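Local coordinates for protein hydratase ChsH1 (Mycobacterium tuberculosis C, PDB 4WNB) that probably takes part, with a second protein, in hydrating a steroid enoyl-CoA thioester during cholesterol breakdown, and binds a steroid-CoA ligand, at residues I76-G81 with V118-E123; V82-Y87 with G110-G115. All coordinates share one frame; numbering follows the deposited sequence.

Overall arrangement
Contacts 1 and 2 illustrate how a strand and the loop after it can each pack against a different part of one beta hairpin. Along the chain they are nested: 76-81 runs directly into 82-87, and 110-115 returns just ahead of 118-123, so contact 2 lies inside the loop closed by contact 1. Their centres are about 15 Å apart. Both reach the same antiparallel sheet, in which strands 103-112 and 115-125 are neighbours, and a probable hydrogen bond from Gly110 N to Val118 O (2.9 Å) joins them. The strand end and the following loop pass beside the bound steroid-CoA: Leu80 and Gly81 touch it, and the Pro83 side chain is about 5 Å from it.

Contact 1. Residues I76-G81 with V118-E123; sequences IGLRLG and VTATVE
Arg79 and Thr119 face each other as a hydrogen-bonded pair in the antiparallel sheet of what is probably a MaoC-like hot-dog fold, in which helix 52-67 packs against the curved strands. Arg79 N gives Thr119 O a 2.8 Å bond that is almost straight (178° at the hydrogen), and Thr119 N returns one to Arg79 O at 3.0 Å. Two residues along, Gly77 and Thr121 repeat this reciprocal pattern. The intervening pair, Leu78 with Ala120, is non-hydrogen-bonded; here Ala120 CA makes a bent CA-H...O contact with Gly77 O, 3.1 Å away.

On the sheet face of Leu78, that residue's CD2 branch does the touching, resting 3.7 Å from Ala120 CB and 3.9 Å from Val118 CG2. Val118 CG2 comes within reach because it lies beside the carbonyl carbon, opposite the backbone N across the CA-CB bond.

The other face is more polar and more exposed. Arg79 lies alongside Thr119, both pointing the same way, and the bend at chi3 (80°) folds its guanidinium over the threonine. Thr119 CB sits 3.9 Å above the guanidinium plane of Arg79, displaced toward its rim. A water held by Thr119 OG1 at 3.0 Å also makes a weak bond to Arg79 O.

Farther out, Ile76, Leu78, Leu80 and Val122 lie against Gln60, Thr56, Ile52 and Val59 of helix 52-67, so the apolar face of the sheet packs on that helix. Strand 72-80 is outermost within this chain, yet a strand of another protein chain pairs with Ile76 to Arg79, extending the sheet across the subunit interface. Leu80 and Gly81, at the end of strand 72-80, touch the bound steroid-CoA, while at the far end of the ladder Glu123 OE1 is hydrogen-bonded to Ser75 OG.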
loop_
_atom_site.group_PDB
_atom_site.type_symbol
_atom_site.label_atom_id
_atom_site.label_comp_id
_atom_site.label_asym_id
_atom_site.label_seq_id
_atom_site.Cartn_x
_atom_site.Cartn_y
_atom_site.Cartn_z
ATOM N N ILE B 76 3.749 -23.101 -7.972
ATOM C CA ILE B 76 4.503 -22.847 -6.748
ATOM C C ILE B 76 3.782 -23.480 -5.562
ATOM O O ILE B 76 2.650 -23.113 -5.241
ATOM C CB ILE B 76 4.694 -21.340 -6.487
ATOM C CG1 ILE B 76 5.485 -20.691 -7.636
ATOM C CG2 ILE B 76 5.383 -21.112 -5.142
ATOM C CD1 ILE B 76 5.682 -19.172 -7.463
ATOM N N GLY B 77 4.439 -24.446 -4.929
ATOM C CA GLY B 77 3.873 -25.140 -3.787
ATOM C C GLY B 77 4.632 -24.826 -2.514
ATOM O O GLY B 77 5.846 -25.015 -2.442
ATOM N N LEU B 78 3.914 -24.347 -1.507
ATOM C CA LEU B 78 4.526 -23.936 -0.253
ATOM C C LEU B 78 4.115 -24.842 0.889
ATOM O O LEU B 78 2.926 -25.132 1.058
ATOM C CB LEU B 78 4.141 -22.502 0.103
ATOM C CG LEU B 78 4.459 -21.367 -0.864
ATOM C CD1 LEU B 78 4.140 -20.058 -0.171
ATOM C CD2 LEU B 78 5.921 -21.422 -1.315
ATOM N N ARG B 79 5.096 -25.293 1.664
ATOM C CA ARG B 79 4.820 -25.853 2.980
ATOM C C ARG B 79 5.291 -24.839 4.003
ATOM O O ARG B 79 6.468 -24.484 4.029
ATOM C CB ARG B 79 5.512 -27.202 3.197
ATOM C CG ARG B 79 5.161 -27.816 4.549
ATOM C CD ARG B 79 5.515 -29.298 4.636
ATOM N NE ARG B 79 6.931 -29.531 4.912
ATOM C CZ ARG B 79 7.838 -29.840 3.987
ATOM N NH1 ARG B 79 7.486 -29.948 2.712
ATOM N NH2 ARG B 79 9.102 -30.039 4.334
ATOM N N LEU B 80 4.370 -24.365 4.834
ATOM C CA LEU B 80 4.649 -23.237 5.715
ATOM C C LEU B 80 5.338 -23.649 7.013
ATOM O O LEU B 80 4.951 -24.629 7.653
ATOM C CB LEU B 80 3.355 -22.484 6.030
ATOM C CG LEU B 80 2.563 -22.039 4.798
ATOM C CD1 LEU B 80 1.276 -21.380 5.226
ATOM C CD2 LEU B 80 3.387 -21.079 3.941
ATOM N N GLY B 81 6.360 -22.888 7.398
ATOM C CA GLY B 81 7.130 -23.203 8.589
ATOM C C GLY B 81 7.115 -22.123 9.660
ATOM O O GLY B 81 6.072 -21.509 9.943
ATOM N N VAL B 118 10.017 -21.541 5.220
ATOM C CA VAL B 118 9.190 -21.997 4.109
ATOM C C VAL B 118 9.936 -23.022 3.258
ATOM O O VAL B 118 11.127 -22.877 2.994
ATOM C CB VAL B 118 8.739 -20.817 3.207
ATOM C CG1 VAL B 118 9.941 -20.136 2.553
ATOM C CG2 VAL B 118 7.757 -21.308 2.151
ATOM N N THR B 119 9.231 -24.068 2.845
ATOM C CA THR B 119 9.785 -25.027 1.905
ATOM C C THR B 119 8.932 -25.009 0.653
ATOM O O THR B 119 7.708 -25.099 0.733
ATOM C CB THR B 119 9.829 -26.439 2.484
ATOM O OG1 THR B 119 10.497 -26.414 3.753
ATOM C CG2 THR B 119 10.577 -27.362 1.539
ATOM N N ALA B 120 9.572 -24.890 -0.503
ATOM C CA ALA B 120 8.827 -24.682 -1.736
ATOM C C ALA B 120 9.229 -25.621 -2.870
ATOM O O ALA B 120 10.403 -25.967 -3.041
ATOM C CB ALA B 120 8.970 -23.233 -2.185
ATOM N N THR B 121 8.235 -26.031 -3.647
ATOM C CA THR B 121 8.484 -26.791 -4.852
ATOM C C THR B 121 7.991 -25.955 -6.009
ATOM O O THR B 121 6.820 -25.559 -6.048
ATOM C CB THR B 121 7.783 -28.165 -4.835
ATOM O OG1 THR B 121 8.229 -28.911 -3.701
ATOM C CG2 THR B 121 8.104 -28.939 -6.094
ATOM N N VAL B 122 8.895 -25.654 -6.934
ATOM C CA VAL B 122 8.558 -24.833 -8.084
ATOM C C VAL B 122 8.720 -25.607 -9.397
ATOM O O VAL B 122 9.747 -26.243 -9.625
ATOM C CB VAL B 122 9.427 -23.561 -8.122
ATOM C CG1 VAL B 122 9.059 -22.704 -9.314
ATOM C CG2 VAL B 122 9.254 -22.791 -6.839
ATOM N N GLU B 123 7.690 -25.548 -10.240
ATOM C CA GLU B 123 7.736 -26.103 -11.592
ATOM C C GLU B 123 7.744 -24.983 -12.636
ATOM O O GLU B 123 6.944 -24.041 -12.567
ATOM C CB GLU B 123 6.548 -27.037 -11.836
ATOM C CG GLU B 123 6.474 -28.220 -10.877
ATOM C CD GLU B 123 5.250 -29.105 -11.105
ATOM O OE1 GLU B 123 4.134 -28.569 -11.311
ATOM O OE2 GLU B 123 5.407 -30.345 -11.072
HETATM O O HOH W 1 8.980 -25.220 6.074
#

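Contact 2. Residues V82-Y87 with G110-G115; sequences VPWYAY and GRNTLG
Leu114 reaches across to Val82, Pro83 and Tyr85. Its CB starts the contact against Val82 CG2, 3.7 Å away. From there CG lies anti to the carbonyl carbon of Leu114 (chi1 -74°), and the chain runs on to CD1, which comes 3.6 Å from Pro83 O and 3.8 Å from Tyr85 CD2, the leucine and tyrosine side chains crossing at a slant. Pro83 CB sits over one face of the Tyr85 ring, displaced toward its rim.

The leucine occupies a type I turn, Asn112 to Gly115, that closes the two-residue beta hairpin between strands 103-112 and 115-125. Asn112 serves both the turn and the contact through its amide. Inside the turn OD1 accepts a weak bond from Leu114 N, in the manner of an Asx turn, and a second weak, longer one from Gly115 N. Outward, ND2 donates to Pro83 O at 3.1 Å, bent to 150° at the hydrogen and tilted 34° from the carbonyl plane. This ties Pro83 to the hairpin turn close to the steroid-CoA ligand, which lies about 5 Å from the side chain of Pro83. Trp84 joins in through its CA, 3.6 Å from Asn112 ND2; its NE1 hydrogen-bonds to Asp88 O and its ring meets that of His117 edge-to-face. Val82 CG2 lies 3.6 Å from Asn112 OD1.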
loop_
_atom_site.group_PDB
_atom_site.type_symbol
_atom_site.label_atom_id
_atom_site.label_comp_id
_atom_site.label_asym_id
_atom_site.label_seq_id
_atom_site.Cartn_x
_atom_site.Cartn_y
_atom_site.Cartn_z
ATOM N N VAL B 82 8.281 -21.876 10.254
ATOM C CA VAL B 82 8.372 -20.941 11.367
ATOM C C VAL B 82 8.141 -19.525 10.854
ATOM O O VAL B 82 8.358 -19.254 9.671
ATOM C CB VAL B 82 9.736 -21.022 12.092
ATOM C CG1 VAL B 82 9.937 -22.434 12.694
ATOM C CG2 VAL B 82 10.866 -20.647 11.154
ATOM N N PRO B 83 7.678 -18.632 11.736
ATOM C CA PRO B 83 7.416 -17.246 11.308
ATOM C C PRO B 83 8.675 -16.489 10.932
ATOM O O PRO B 83 9.756 -16.769 11.469
ATOM C CB PRO B 83 6.775 -16.605 12.547
ATOM C CG PRO B 83 6.244 -17.773 13.353
ATOM C CD PRO B 83 7.201 -18.889 13.102
ATOM N N TRP B 84 8.513 -15.537 10.014
ATOM C CA TRP B 84 9.560 -14.601 9.627
ATOM C C TRP B 84 9.223 -13.259 10.240
ATOM O O TRP B 84 8.486 -12.454 9.650
ATOM C CB TRP B 84 9.670 -14.490 8.112
ATOM C CG TRP B 84 10.754 -13.564 7.622
ATOM C CD1 TRP B 84 11.649 -12.825 8.379
ATOM C CD2 TRP B 84 11.072 -13.294 6.260
ATOM N NE1 TRP B 84 12.488 -12.110 7.550
ATOM C CE2 TRP B 84 12.162 -12.386 6.249
ATOM C CE3 TRP B 84 10.546 -13.733 5.042
ATOM C CZ2 TRP B 84 12.708 -11.905 5.068
ATOM C CZ3 TRP B 84 11.097 -13.260 3.872
ATOM C CH2 TRP B 84 12.167 -12.355 3.892
ATOM N N TYR B 85 9.769 -13.032 11.431
ATOM C CA TYR B 85 9.460 -11.854 12.221
ATOM C C TYR B 85 10.333 -10.689 11.814
ATOM O O TYR B 85 11.394 -10.888 11.208
ATOM C CB TYR B 85 9.673 -12.138 13.708
ATOM C CG TYR B 85 8.617 -13.000 14.362
ATOM C CD1 TYR B 85 7.274 -12.651 14.320
ATOM C CD2 TYR B 85 8.985 -14.144 15.077
ATOM C CE1 TYR B 85 6.311 -13.443 14.946
ATOM C CE2 TYR B 85 8.041 -14.927 15.697
ATOM C CZ TYR B 85 6.713 -14.577 15.636
ATOM O OH TYR B 85 5.790 -15.375 16.269
ATOM N N ALA B 86 9.874 -9.483 12.146
ATOM C CA ALA B 86 10.678 -8.285 11.968
ATOM C C ALA B 86 12.094 -8.513 12.483
ATOM O O ALA B 86 12.301 -9.135 13.540
ATOM C CB ALA B 86 10.042 -7.103 12.670
ATOM N N TYR B 87 13.043 -8.047 11.675
ATOM C CA TYR B 87 14.473 -8.025 11.959
ATOM C C TYR B 87 15.142 -9.383 11.852
ATOM O O TYR B 87 16.324 -9.505 12.158
ATOM C CB TYR B 87 14.744 -7.442 13.342
ATOM C CG TYR B 87 14.161 -6.073 13.534
ATOM C CD1 TYR B 87 14.665 -4.974 12.844
ATOM C CD2 TYR B 87 13.102 -5.875 14.403
ATOM C CE1 TYR B 87 14.130 -3.717 13.023
ATOM C CE2 TYR B 87 12.555 -4.629 14.582
ATOM C CZ TYR B 87 13.085 -3.550 13.898
ATOM O OH TYR B 87 12.544 -2.310 14.090
ATOM N N GLY B 110 13.626 -21.537 2.534
ATOM C CA GLY B 110 13.927 -20.271 3.175
ATOM C C GLY B 110 14.163 -20.493 4.656
ATOM O O GLY B 110 13.281 -20.973 5.374
ATOM N N ARG B 111 15.367 -20.152 5.111
ATOM C CA ARG B 111 15.764 -20.372 6.498
ATOM C C ARG B 111 16.013 -19.058 7.221
ATOM O O ARG B 111 16.620 -18.151 6.663
ATOM C CB ARG B 111 17.038 -21.238 6.568
ATOM C CG ARG B 111 17.020 -22.474 5.693
ATOM C CD ARG B 111 18.226 -23.360 5.971
ATOM N NE ARG B 111 17.856 -24.772 5.967
ATOM C CZ ARG B 111 17.873 -25.546 4.888
ATOM N NH1 ARG B 111 18.263 -25.049 3.721
ATOM N NH2 ARG B 111 17.508 -26.820 4.981
ATOM N N ASN B 112 15.544 -18.950 8.458
ATOM C CA ASN B 112 15.941 -17.825 9.296
ATOM C C ASN B 112 16.437 -18.337 10.649
ATOM O O ASN B 112 16.734 -19.531 10.785
ATOM C CB ASN B 112 14.792 -16.805 9.449
ATOM C CG ASN B 112 13.536 -17.383 10.108
ATOM O OD1 ASN B 112 13.596 -18.298 10.925
ATOM N ND2 ASN B 112 12.388 -16.822 9.754
ATOM N N THR B 113 16.519 -17.462 11.646
ATOM C CA THR B 113 17.070 -17.861 12.939
ATOM C C THR B 113 16.194 -18.900 13.632
ATOM O O THR B 113 16.703 -19.790 14.322
ATOM C CB THR B 113 17.259 -16.658 13.888
ATOM O OG1 THR B 113 15.979 -16.130 14.266
ATOM C CG2 THR B 113 18.095 -15.576 13.226
ATOM N N LEU B 114 14.883 -18.795 13.437
ATOM C CA LEU B 114 13.936 -19.723 14.050
ATOM C C LEU B 114 13.913 -21.095 13.370
ATOM O O LEU B 114 13.316 -22.040 13.891
ATOM C CB LEU B 114 12.530 -19.119 14.037
ATOM C CG LEU B 114 12.237 -17.997 15.030
ATOM C CD1 LEU B 114 10.805 -17.490 14.866
ATOM C CD2 LEU B 114 12.488 -18.475 16.454
ATOM N N GLY B 115 14.559 -21.202 12.210
ATOM C CA GLY B 115 14.620 -22.456 11.473
ATOM C C GLY B 115 14.131 -22.358 10.033
ATOM O O GLY B 115 14.406 -21.376 9.338
#